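Local structure of succinate dehydrogenase subunit A (Mycolicibacterium smegmatis MC2 51, 6LUM) at residues D[525-529]-D[549-553]. The protein is the FAD-bearing flavoprotein subunit of succinate dehydrogenase, which probably oxidises succinate to fumarate and passes the electrons to its partner subunits. Sequence-based numbering, arbitrary orientation.
Sequences ALNRK and MRHTM
Arg528 reaches Arg550 and Thr552 on a chain that starts out extended, with CG anti to the backbone N (chi1 -170°), and then bends at chi3 (-74°), which brings the edge of the guanidinium to the backbone carbonyl of Arg550. The main link is a hydrogen bond from Arg528 NH2 to the carbonyl O of Arg550, 2.6 Å long and nearly straight at the hydrogen (165°). That oxygen lies in the guanidinium plane, and the donor comes in almost head-on to the C=O. Thr552 has OG1 beside its own backbone N, 3.4 Å from Arg528 NH2 and oblique to the guanidinium plane; the two side chains run alongside in opposite senses. Asn527, one residue earlier, adds a looser touch, its ND2 4.3 Å from Thr552 CG2.

The rest of the buried guanidinium is held as well. NE forms a salt bridge with Glu238, while NH1 bonds to the carbonyl O of Tyr548 and pairs with Glu530, so the group is gripped from several directions and its rotation is probably fixed. A leucine in place of Arg528 would probably leave the Arg550 carbonyl without this donor and the carboxylates of Glu238 and Glu530 without their positive mate.

Helix 503-527 ends at Asn527 and Arg528 turns out of it, so the contact ties the end of that helix to strand 550-556 within the C-terminal region of the flavoprotein. Leu526 packs on helix 472-488, whereas Thr552 touches Leu567 and Tyr569 of strand 565-571. Strand 550-556 itself runs antiparallel to both neighbours, in the middle of a small sheet between strands 234-235 and 565-571.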
# COMPACT_ATOMS: atom_id res chain seq x y z
N ALA D 525 -39.36 -21.00 -39.34
CA ALA D 525 -40.09 -22.22 -39.04
C ALA D 525 -41.05 -22.61 -40.16
O ALA D 525 -41.40 -23.78 -40.27
CB ALA D 525 -40.87 -22.07 -37.74
N LEU D 526 -41.49 -21.65 -40.96
CA LEU D 526 -42.32 -21.99 -42.11
C LEU D 526 -41.47 -22.49 -43.27
O LEU D 526 -41.95 -23.26 -44.10
CB LEU D 526 -43.13 -20.77 -42.54
CG LEU D 526 -44.20 -20.97 -43.60
CD1 LEU D 526 -45.05 -22.16 -43.26
CD2 LEU D 526 -45.06 -19.73 -43.67
N ASN D 527 -40.21 -22.05 -43.33
CA ASN D 527 -39.31 -22.55 -44.36
C ASN D 527 -38.90 -23.99 -44.09
O ASN D 527 -39.00 -24.84 -44.98
CB ASN D 527 -38.07 -21.65 -44.43
CG ASN D 527 -37.07 -22.14 -45.44
OD1 ASN D 527 -37.39 -22.88 -46.36
ND2 ASN D 527 -35.83 -21.72 -45.26
N ARG D 528 -38.44 -24.29 -42.88
CA ARG D 528 -37.90 -25.62 -42.59
C ARG D 528 -39.02 -26.65 -42.52
O ARG D 528 -39.73 -26.73 -41.52
CB ARG D 528 -37.10 -25.59 -41.30
CG ARG D 528 -36.32 -26.85 -41.07
CD ARG D 528 -35.52 -26.81 -39.79
NE ARG D 528 -34.36 -25.95 -39.92
CZ ARG D 528 -33.22 -26.31 -40.48
NH1 ARG D 528 -33.09 -27.52 -40.99
NH2 ARG D 528 -32.21 -25.46 -40.55
N LYS D 529 -39.16 -27.46 -43.56
CA LYS D 529 -40.22 -28.47 -43.64
C LYS D 529 -39.71 -29.83 -43.17
O LYS D 529 -39.67 -30.80 -43.93
CB LYS D 529 -40.76 -28.56 -45.06
CG LYS D 529 -40.94 -27.23 -45.76
CD LYS D 529 -41.46 -27.44 -47.16
CE LYS D 529 -41.83 -26.13 -47.80
NZ LYS D 529 -42.81 -25.38 -46.97
N MET D 549 -30.27 -30.37 -43.68
CA MET D 549 -29.19 -30.39 -42.69
C MET D 549 -28.25 -29.20 -42.90
O MET D 549 -27.06 -29.34 -43.15
CB MET D 549 -28.43 -31.71 -42.73
CG MET D 549 -27.42 -31.85 -41.61
SD MET D 549 -26.62 -33.46 -41.52
CE MET D 549 -27.95 -34.42 -40.82
N ARG D 550 -28.82 -28.01 -42.81
CA ARG D 550 -28.06 -26.77 -42.92
C ARG D 550 -28.67 -25.74 -41.99
O ARG D 550 -29.86 -25.79 -41.67
CB ARG D 550 -28.06 -26.25 -44.36
CG ARG D 550 -27.38 -27.15 -45.36
CD ARG D 550 -27.86 -26.89 -46.77
NE ARG D 550 -29.31 -26.99 -46.87
CZ ARG D 550 -29.97 -26.92 -48.02
NH1 ARG D 550 -29.32 -26.75 -49.15
NH2 ARG D 550 -31.29 -27.01 -48.02
N HIS D 551 -27.84 -24.81 -41.54
CA HIS D 551 -28.33 -23.69 -40.78
C HIS D 551 -29.09 -22.75 -41.70
O HIS D 551 -28.69 -22.53 -42.84
CB HIS D 551 -27.19 -22.94 -40.11
CG HIS D 551 -26.44 -23.74 -39.09
ND1 HIS D 551 -27.04 -24.28 -37.98
CD2 HIS D 551 -25.13 -24.09 -39.02
CE1 HIS D 551 -26.14 -24.93 -37.26
NE2 HIS D 551 -24.97 -24.82 -37.87
N THR D 552 -30.18 -22.19 -41.20
CA THR D 552 -30.92 -21.16 -41.92
C THR D 552 -30.40 -19.80 -41.51
O THR D 552 -30.17 -19.55 -40.33
CB THR D 552 -32.41 -21.26 -41.61
OG1 THR D 552 -32.91 -22.53 -42.02
CG2 THR D 552 -33.17 -20.17 -42.33
N MET D 553 -30.19 -18.92 -42.48
CA MET D 553 -29.74 -17.57 -42.21
C MET D 553 -30.72 -16.59 -42.82
O MET D 553 -31.16 -16.78 -43.96
CB MET D 553 -28.33 -17.35 -42.75
CG MET D 553 -27.33 -18.31 -42.16
SD MET D 553 -25.63 -17.85 -42.45
CE MET D 553 -25.50 -16.43 -41.39